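Local coordinates for cytoplasmic protein (Bacillus cereus, PDB 2O3L) that is of unknown function but belongs to the DUF1048 family and folds as a compact, all-helical left-handed superhelix, at residues 11-16 and 49-54; 23-28 and 41-46; 4-9 and 45-50. One frame throughout, in Å; residues are numbered along the deposited sequence. Where two conformers were deposited one is given.

Contact 1: 11-16 and 49-54; sequences AALPED and LFEAGA. With GOL (glycerol), chain C.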
loop_
_atom_site.group_PDB
_atom_site.type_symbol
_atom_site.label_atom_id
_atom_site.label_comp_id
_atom_site.label_asym_id
_atom_site.label_seq_id
_atom_site.Cartn_x
_atom_site.Cartn_y
_atom_site.Cartn_z
ATOM N N ALA A 11 0.770 -6.577 9.441
ATOM C CA ALA A 11 0.024 -7.232 10.496
ATOM C C ALA A 11 0.169 -6.520 11.819
ATOM O O ALA A 11 -0.619 -6.770 12.717
ATOM C CB ALA A 11 0.461 -8.660 10.615
ATOM N N ALA A 12 1.154 -5.630 11.943
ATOM C CA ALA A 12 1.376 -4.943 13.211
ATOM C C ALA A 12 0.597 -3.637 13.199
ATOM O O ALA A 12 0.453 -3.011 14.199
ATOM C CB ALA A 12 2.855 -4.664 13.439
ATOM N N LEU A 13 0.090 -3.232 12.055
ATOM C CA LEU A 13 -0.714 -2.019 11.978
ATOM C C LEU A 13 -2.126 -2.237 12.512
ATOM O O LEU A 13 -2.586 -3.388 12.639
ATOM C CB LEU A 13 -0.812 -1.568 10.536
ATOM C CG LEU A 13 0.506 -1.259 9.797
ATOM C CD1 LEU A 13 0.236 -1.066 8.321
ATOM C CD2 LEU A 13 1.196 -0.045 10.375
ATOM N N PRO A 14 -2.829 -1.138 12.842
ATOM C CA PRO A 14 -4.222 -1.278 13.293
ATOM C C PRO A 14 -5.048 -1.977 12.207
ATOM O O PRO A 14 -4.684 -1.907 11.020
ATOM C CB PRO A 14 -4.668 0.166 13.490
ATOM C CG PRO A 14 -3.360 0.947 13.740
ATOM C CD PRO A 14 -2.365 0.269 12.873
ATOM N N GLU A 15 -6.128 -2.637 12.613
ATOM C CA GLU A 15 -6.940 -3.444 11.707
ATOM C C GLU A 15 -7.448 -2.650 10.477
ATOM O O GLU A 15 -7.464 -3.180 9.367
ATOM C CB GLU A 15 -8.122 -4.122 12.450
ATOM N N ASP A 16 -7.831 -1.391 10.658
ATOM C CA ASP A 16 -8.320 -0.637 9.518
ATOM C C ASP A 16 -7.214 -0.384 8.489
ATOM O O ASP A 16 -7.473 -0.444 7.285
ATOM C CB ASP A 16 -9.079 0.639 9.910
ATOM C CG ASP A 16 -8.293 1.594 10.795
ATOM O OD1 ASP A 16 -7.080 1.420 11.060
ATOM O OD2 ASP A 16 -8.939 2.574 11.231
ATOM N N LEU A 49 4.867 4.370 4.461
ATOM C CA LEU A 49 3.965 5.523 4.621
ATOM C C LEU A 49 2.859 5.207 5.659
ATOM O O LEU A 49 2.568 6.013 6.509
ATOM C CB LEU A 49 3.339 5.875 3.290
ATOM C CG LEU A 49 2.420 7.102 3.211
ATOM C CD1 LEU A 49 3.220 8.342 3.203
ATOM C CD2 LEU A 49 1.538 7.048 1.966
ATOM N N PHE A 50 2.257 4.036 5.557
ATOM C CA PHE A 50 1.252 3.586 6.495
ATOM C C PHE A 50 1.811 3.416 7.911
ATOM O O PHE A 50 1.151 3.816 8.885
ATOM C CB PHE A 50 0.614 2.265 6.032
ATOM C CG PHE A 50 -0.500 2.406 5.039
ATOM C CD1 PHE A 50 -0.687 3.538 4.295
ATOM C CD2 PHE A 50 -1.362 1.321 4.817
ATOM C CE1 PHE A 50 -1.728 3.623 3.357
ATOM C CE2 PHE A 50 -2.414 1.415 3.917
ATOM C CZ PHE A 50 -2.597 2.565 3.169
ATOM N N GLU A 51 3.021 2.879 8.058
ATOM C CA GLU A 51 3.612 2.802 9.396
ATOM C C GLU A 51 3.824 4.147 10.016
ATOM O O GLU A 51 3.644 4.300 11.232
ATOM C CB GLU A 51 4.974 2.120 9.423
ATOM C CG GLU A 51 4.912 0.641 9.399
ATOM C CD GLU A 51 6.251 -0.017 9.709
ATOM O OE1 GLU A 51 7.325 0.640 9.640
ATOM O OE2 GLU A 51 6.193 -1.217 10.051
ATOM N N ALA A 52 4.298 5.114 9.226
ATOM C CA ALA A 52 4.519 6.445 9.762
ATOM C C ALA A 52 3.196 7.079 10.178
ATOM O O ALA A 52 3.059 7.663 11.257
ATOM C CB ALA A 52 5.242 7.341 8.727
ATOM N N GLY A 53 2.232 7.025 9.288
ATOM C CA GLY A 53 0.929 7.586 9.576
ATOM C C GLY A 53 0.285 6.998 10.829
ATOM O O GLY A 53 -0.245 7.748 11.648
ATOM N N ALA A 54 0.338 5.672 10.983
ATOM C CA ALA A 54 -0.189 5.034 12.203
ATOM C C ALA A 54 0.613 5.495 13.414
ATOM O O ALA A 54 0.039 5.796 14.459
ATOM C CB ALA A 54 -0.157 3.533 12.094
HETATM C C1 GOL C . -5.815 3.768 14.297
HETATM O O1 GOL C . -6.201 3.494 12.957
HETATM C C2 GOL C . -5.109 5.123 14.513
HETATM O O2 GOL C . -5.835 6.149 13.884
HETATM C C3 GOL C . -3.658 5.171 14.036
HETATM O O3 GOL C . -2.749 4.829 15.081
#
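Leu13 meets helix 36-56 with both of its methyl branches. CD2 lies 3.9 Å from Glu51 CA and equally near Glu51 CG, so it rests on the base of that side chain. CD1 turns the other way along the helix and touches Phe50 CB at 4.1 Å. The leucine crosses both partners at about a right angle. Next to it, Pro14 sets its ring atom CD against Ala54 CB at 4.0 Å. No hydrogen bond joins the two segments; the contact is apolar. Pro14 is at the N-cap position of helix 15-31. Leu13 and Pro14 belong to the turn that follows helix 2-11, and this turn lies on the side of helix 36-56 in the left-handed superhelix. A glycerol, probably from the crystallisation liquor, binds on the outer side. Its O3 donates to Ala54 O at 3.0 Å. In one of the two conformers modelled for Asp16, glycerol O1 also donates to Asp16 OD1 at 2.9 Å, completing a bridge. Farther out, the Glu51 chain is extended beyond CG and its OE1 forms a salt bridge with Arg9. The Phe50 ring meets Tyr17 edge-to-face and packs on Ile63 of helix 60-64.

Contact 2: 23-28 and 41-46; sequences KIQNYM and HIQYEL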
loop_
_atom_site.group_PDB
_atom_site.type_symbol
_atom_site.label_atom_id
_atom_site.label_comp_id
_atom_site.label_asym_id
_atom_site.label_seq_id
_atom_site.Cartn_x
_atom_site.Cartn_y
_atom_site.Cartn_z
ATOM N N LYS A 23 -6.865 -4.174 0.461
ATOM C CA LYS A 23 -7.656 -3.660 -0.667
ATOM C C LYS A 23 -6.715 -3.175 -1.812
ATOM O O LYS A 23 -6.876 -3.544 -2.937
ATOM C CB LYS A 23 -8.620 -2.567 -0.214
ATOM C CG LYS A 23 -9.867 -3.037 0.526
ATOM C CD LYS A 23 -10.765 -1.888 1.032
ATOM C CE LYS A 23 -11.222 -0.914 -0.067
ATOM N NZ LYS A 23 -12.364 0.035 0.290
ATOM N N ILE A 24 -5.714 -2.393 -1.473
ATOM C CA ILE A 24 -4.738 -1.853 -2.404
ATOM C C ILE A 24 -3.865 -2.919 -3.051
ATOM O O ILE A 24 -3.609 -2.892 -4.266
ATOM C CB ILE A 24 -3.846 -0.867 -1.673
ATOM C CG1 ILE A 24 -4.689 0.332 -1.248
ATOM C CG2 ILE A 24 -2.716 -0.399 -2.587
ATOM C CD1 ILE A 24 -3.946 1.309 -0.383
ATOM N N GLN A 25 -3.410 -3.868 -2.238
ATOM C CA GLN A 25 -2.635 -4.991 -2.771
ATOM C C GLN A 25 -3.459 -5.758 -3.817
ATOM O O GLN A 25 -2.989 -6.043 -4.941
ATOM C CB GLN A 25 -2.201 -5.894 -1.619
ATOM C CG GLN A 25 -1.286 -6.989 -2.008
ATOM C CD GLN A 25 -0.764 -7.724 -0.809
ATOM O OE1 GLN A 25 -1.539 -8.059 0.085
ATOM N NE2 GLN A 25 0.561 -7.984 -0.773
ATOM N N ASN A 26 -4.713 -6.033 -3.493
ATOM C CA ASN A 26 -5.556 -6.725 -4.438
ATOM C C ASN A 26 -5.831 -5.867 -5.681
ATOM O O ASN A 26 -5.856 -6.380 -6.812
ATOM C CB ASN A 26 -6.853 -7.191 -3.778
ATOM C CG ASN A 26 -6.659 -8.469 -2.979
ATOM O OD1 ASN A 26 -6.537 -9.561 -3.552
ATOM N ND2 ASN A 26 -6.602 -8.342 -1.655
ATOM N N TYR A 27 -6.066 -4.583 -5.478
ATOM C CA TYR A 27 -6.363 -3.708 -6.612
ATOM C C TYR A 27 -5.162 -3.751 -7.606
ATOM O O TYR A 27 -5.317 -3.909 -8.818
ATOM C CB TYR A 27 -6.663 -2.292 -6.158
ATOM C CG TYR A 27 -6.995 -1.384 -7.322
ATOM C CD1 TYR A 27 -5.979 -0.804 -8.107
ATOM C CD2 TYR A 27 -8.295 -1.099 -7.640
ATOM C CE1 TYR A 27 -6.291 0.042 -9.174
ATOM C CE2 TYR A 27 -8.628 -0.265 -8.712
ATOM C CZ TYR A 27 -7.630 0.288 -9.474
ATOM O OH TYR A 27 -7.986 1.076 -10.518
HETATM N N MSE A 28 -3.962 -3.684 -7.060
HETATM C CA MSE A 28 -2.747 -3.652 -7.875
HETATM C C MSE A 28 -2.528 -4.969 -8.625
HETATM O O MSE A 28 -2.187 -4.974 -9.792
HETATM C CB MSE A 28 -1.548 -3.323 -6.977
HETATM C CG MSE A 28 -1.647 -1.892 -6.501
HETATM SE SE MSE A 28 -0.100 -1.341 -5.468
HETATM C CE MSE A 28 1.257 -1.944 -6.627
ATOM N N HIS A 41 7.793 -3.142 -4.908
ATOM C CA HIS A 41 8.522 -1.968 -4.384
ATOM C C HIS A 41 7.534 -0.862 -3.978
ATOM O O HIS A 41 7.659 -0.275 -2.919
ATOM C CB HIS A 41 9.595 -1.517 -5.370
ATOM C CG HIS A 41 10.741 -2.474 -5.447
ATOM N ND1 HIS A 41 11.429 -2.745 -6.608
ATOM C CD2 HIS A 41 11.298 -3.248 -4.489
ATOM C CE1 HIS A 41 12.369 -3.631 -6.355
ATOM N NE2 HIS A 41 12.304 -3.958 -5.078
ATOM N N ILE A 42 6.487 -0.656 -4.762
ATOM C CA ILE A 42 5.514 0.388 -4.456
ATOM C C ILE A 42 4.763 0.020 -3.191
ATOM O O ILE A 42 4.473 0.871 -2.363
ATOM C CB ILE A 42 4.470 0.575 -5.599
ATOM C CG1 ILE A 42 5.129 1.051 -6.874
ATOM C CG2 ILE A 42 3.429 1.600 -5.206
ATOM C CD1 ILE A 42 4.317 0.721 -8.159
ATOM N N GLN A 43 4.417 -1.247 -3.039
ATOM C CA GLN A 43 3.761 -1.681 -1.807
ATOM C C GLN A 43 4.666 -1.508 -0.564
ATOM O O GLN A 43 4.186 -1.187 0.533
ATOM C CB GLN A 43 3.318 -3.128 -1.922
ATOM C CG GLN A 43 2.227 -3.282 -2.927
ATOM C CD GLN A 43 1.898 -4.726 -3.208
ATOM O OE1 GLN A 43 2.380 -5.630 -2.528
ATOM N NE2 GLN A 43 1.067 -4.945 -4.218
ATOM N N TYR A 44 5.964 -1.710 -0.739
ATOM C CA TYR A 44 6.877 -1.507 0.388
ATOM C C TYR A 44 6.933 -0.012 0.771
ATOM O O TYR A 44 6.932 0.327 1.972
ATOM C CB TYR A 44 8.261 -2.083 0.129
ATOM C CG TYR A 44 8.275 -3.599 -0.194
ATOM C CD1 TYR A 44 7.170 -4.428 0.111
ATOM C CD2 TYR A 44 9.388 -4.195 -0.750
ATOM C CE1 TYR A 44 7.198 -5.794 -0.187
ATOM C CE2 TYR A 44 9.421 -5.557 -1.061
ATOM C CZ TYR A 44 8.322 -6.353 -0.776
ATOM O OH TYR A 44 8.347 -7.704 -1.080
ATOM N N GLU A 45 6.957 0.861 -0.236
ATOM C CA GLU A 45 6.909 2.281 0.035
ATOM C C GLU A 45 5.620 2.613 0.760
ATOM O O GLU A 45 5.603 3.422 1.695
ATOM C CB GLU A 45 7.059 3.121 -1.234
ATOM C CG GLU A 45 8.414 3.018 -1.879
ATOM C CD GLU A 45 9.549 3.684 -1.095
ATOM O OE1 GLU A 45 9.323 4.246 0.012
ATOM O OE2 GLU A 45 10.666 3.666 -1.629
ATOM N N LEU A 46 4.542 1.980 0.338
ATOM C CA LEU A 46 3.263 2.243 0.947
ATOM C C LEU A 46 3.223 1.784 2.419
ATOM O O LEU A 46 2.591 2.456 3.260
ATOM C CB LEU A 46 2.133 1.612 0.162
ATOM C CG LEU A 46 0.713 1.892 0.693
ATOM C CD1 LEU A 46 0.335 3.338 0.392
ATOM C CD2 LEU A 46 -0.254 0.937 0.021
#
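Gln43 points into the groove between Gln25 and Met28, where helices 15-31 and 36-56 pack as an antiparallel pair. The short segments run at 164° to each other, with axes 11.3 Å apart, in the interior of the superhelix, the DUF1048 part of a longer protein. From CB, the Gln43 chain leaves with CG anti to the carbonyl carbon (chi1 -67°) and stays extended to the amide. CG lies 4.0 Å from the selenium of Met28, a selenomethionine. CD comes next to Gln25 CG. At the tip, Gln43 OE1 receives a weak hydrogen bond from Gln25 NE2, at 3.5 Å. The two side chains cross at about a right angle, and their amide planes are 78° apart. NE2 of Gln43 packs against Gln25 CG and lies 3.9 Å from Met28 CE; it is buried here and has no polar partner in the model. Met28 is bent at chi3, which brings CE to Ile42 CB at 4.2 Å. Helix 68-82 also touches this layer, with Val76 against Met28 and Leu75 against Ile42. One turn of helix away from Met28, Ile24 and Leu46 meet tip to tip, with Ile24 CD1 3.7 Å from Leu46 CD2.

Contact 3: 4-9 and 45-50; sequences KMMMAR and ELIDLF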
loop_
_atom_site.group_PDB
_atom_site.type_symbol
_atom_site.label_atom_id
_atom_site.label_comp_id
_atom_site.label_asym_id
_atom_site.label_seq_id
_atom_site.Cartn_x
_atom_site.Cartn_y
_atom_site.Cartn_z
ATOM N N LYS A 4 7.967 -11.562 3.525
ATOM C CA LYS A 4 7.348 -11.990 4.783
ATOM C C LYS A 4 7.459 -10.893 5.851
ATOM O O LYS A 4 6.511 -10.612 6.585
ATOM C CB LYS A 4 7.954 -13.293 5.281
ATOM C CG LYS A 4 6.927 -14.298 5.763
ATOM C CD LYS A 4 7.565 -15.677 6.016
ATOM C CE LYS A 4 6.508 -16.779 6.166
HETATM N N MSE A 5 8.624 -10.265 5.899
HETATM C CA MSE A 5 8.917 -9.201 6.840
HETATM C C MSE A 5 7.992 -8.015 6.608
HETATM O O MSE A 5 7.536 -7.374 7.548
HETATM C CB MSE A 5 10.376 -8.815 6.650
HETATM C CG MSE A 5 10.914 -7.795 7.617
HETATM SE SE MSE A 5 11.159 -6.040 6.723
HETATM C CE MSE A 5 13.186 -6.093 6.792
HETATM N N MSE A 6 7.724 -7.717 5.346
HETATM C CA MSE A 6 6.899 -6.598 4.992
HETATM C C MSE A 6 5.449 -6.920 5.349
HETATM O O MSE A 6 4.737 -6.054 5.826
HETATM C CB MSE A 6 7.051 -6.256 3.496
HETATM C CG MSE A 6 8.440 -5.678 3.146
HETATM SE SE MSE A 6 8.620 -3.802 3.752
HETATM C CE MSE A 6 10.433 -3.414 3.193
HETATM N N MSE A 7 5.018 -8.164 5.137
HETATM C CA MSE A 7 3.655 -8.551 5.528
HETATM C C MSE A 7 3.507 -8.571 7.072
HETATM O O MSE A 7 2.464 -8.222 7.602
HETATM C CB MSE A 7 3.266 -9.889 4.918
HETATM C CG MSE A 7 3.227 -9.882 3.401
HETATM SE SE MSE A 7 2.121 -8.474 2.641
HETATM C CE MSE A 7 3.673 -7.179 2.132
ATOM N N ALA A 8 4.578 -8.903 7.785
ATOM C CA ALA A 8 4.560 -8.848 9.247
ATOM C C ALA A 8 4.366 -7.412 9.760
ATOM O O ALA A 8 3.634 -7.171 10.730
ATOM C CB ALA A 8 5.832 -9.429 9.794
ATOM N N ARG A 9 5.014 -6.457 9.102
ATOM C CA ARG A 9 4.816 -5.078 9.416
ATOM C C ARG A 9 3.385 -4.624 9.188
ATOM O O ARG A 9 2.859 -3.798 9.953
ATOM C CB ARG A 9 5.799 -4.234 8.633
ATOM C CG ARG A 9 7.222 -4.505 9.138
ATOM C CD ARG A 9 8.316 -3.893 8.293
ATOM N NE ARG A 9 7.972 -2.533 7.926
ATOM C CZ ARG A 9 8.777 -1.708 7.285
ATOM N NH1 ARG A 9 10.014 -2.086 6.956
ATOM N NH2 ARG A 9 8.342 -0.485 7.011
ATOM N N GLU A 45 6.957 0.861 -0.236
ATOM C CA GLU A 45 6.909 2.281 0.035
ATOM C C GLU A 45 5.620 2.613 0.760
ATOM O O GLU A 45 5.603 3.422 1.695
ATOM C CB GLU A 45 7.059 3.121 -1.234
ATOM C CG GLU A 45 8.414 3.018 -1.879
ATOM C CD GLU A 45 9.549 3.684 -1.095
ATOM O OE1 GLU A 45 9.323 4.246 0.012
ATOM O OE2 GLU A 45 10.666 3.666 -1.629
ATOM N N LEU A 46 4.542 1.980 0.338
ATOM C CA LEU A 46 3.263 2.243 0.947
ATOM C C LEU A 46 3.223 1.784 2.419
ATOM O O LEU A 46 2.591 2.456 3.260
ATOM C CB LEU A 46 2.133 1.612 0.162
ATOM C CG LEU A 46 0.713 1.892 0.693
ATOM C CD1 LEU A 46 0.335 3.338 0.392
ATOM C CD2 LEU A 46 -0.254 0.937 0.021
ATOM N N ILE A 47 3.914 0.690 2.737
ATOM C CA ILE A 47 3.971 0.211 4.118
ATOM C C ILE A 47 4.792 1.187 4.975
ATOM O O ILE A 47 4.464 1.420 6.131
ATOM C CB ILE A 47 4.593 -1.206 4.176
ATOM C CG1 ILE A 47 3.612 -2.202 3.528
ATOM C CG2 ILE A 47 4.960 -1.616 5.596
ATOM C CD1 ILE A 47 4.241 -3.513 3.105
ATOM N N ASP A 48 5.871 1.743 4.428
ATOM C CA ASP A 48 6.590 2.793 5.141
ATOM C C ASP A 48 5.646 3.971 5.449
ATOM O O ASP A 48 5.664 4.534 6.540
ATOM C CB ASP A 48 7.785 3.316 4.350
ATOM C CG ASP A 48 9.043 2.510 4.564
ATOM O OD1 ASP A 48 9.097 1.729 5.524
ATOM O OD2 ASP A 48 9.993 2.667 3.772
ATOM N N LEU A 49 4.867 4.370 4.461
ATOM C CA LEU A 49 3.965 5.523 4.621
ATOM C C LEU A 49 2.859 5.207 5.659
ATOM O O LEU A 49 2.568 6.013 6.509
ATOM C CB LEU A 49 3.339 5.875 3.290
ATOM C CG LEU A 49 2.420 7.102 3.211
ATOM C CD1 LEU A 49 3.220 8.342 3.203
ATOM C CD2 LEU A 49 1.538 7.048 1.966
ATOM N N PHE A 50 2.257 4.036 5.557
ATOM C CA PHE A 50 1.252 3.586 6.495
ATOM C C PHE A 50 1.811 3.416 7.911
ATOM O O PHE A 50 1.151 3.816 8.885
ATOM C CB PHE A 50 0.614 2.265 6.032
ATOM C CG PHE A 50 -0.500 2.406 5.039
ATOM C CD1 PHE A 50 -0.687 3.538 4.295
ATOM C CD2 PHE A 50 -1.362 1.321 4.817
ATOM C CE1 PHE A 50 -1.728 3.623 3.357
ATOM C CE2 PHE A 50 -2.414 1.415 3.917
ATOM C CZ PHE A 50 -2.597 2.565 3.169
HETATM O O HOH W 1 11.915 0.103 5.070
#
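The N-terminal helix 2-11 packs on helix 36-56, running in nearly the same direction. The short segments cross at 28°, with axes 10.4 Å apart. Ile47 fills the middle of the contact with two branches. Its CD1 reaches Met6 CB at 3.9 Å and Met7 CE at 3.8 Å; both methionines are selenomethionines here. Met7 starts out away from helix 36-56, but bends at chi2 and chi3 bring its end methyl back to Ile47. On the other branch, Ile47 CG2 lies obliquely beside the guanidinium, 3.8 Å from Arg9 NH2. Arg9 then reaches past Ile47 to Asp48. Arg9 NH2 donates to Asp48 OD1 at 2.8 Å in a salt bridge. OD1 lies at the edge of the guanidinium, in its plane, and is met nearly along its C-O axis. The N-H to oxygen angle is 148°. The carboxylate plane is turned 29° from the guanidinium. A water donates to Asp48 OD1 and accepts a weak bond from Arg9 NH1. The selenium of Met6 lies 3.9 Å above one guanidinium face, toward the rim. This is packing of near-parallel helices, with the N-terminal helix laid on the long helix 36-56 of the all-helical superhelix.

All three contacts use helix 36-56 in overlapping segments; contact 3 shares residues with each of the others. Contact 2 is the core one: every touching residue is buried, and it joins helices 15-31 and 36-56 near the chain centre. Contact 1, partly buried, joins the start of helix 15-31 and the turn before it to a later part of helix 36-56. Contact 3 brings in helix 2-11 at the surface. The chemistry follows: apolar and amide packing in contact 2, apolar packing in contact 1, and in contact 3 an isoleucine on selenomethionines, with an Arg-Asp salt bridge at its edge. Glu51 joins contact 1 to Arg9 of contact 3; Phe50 packs on Ile24 of contact 2.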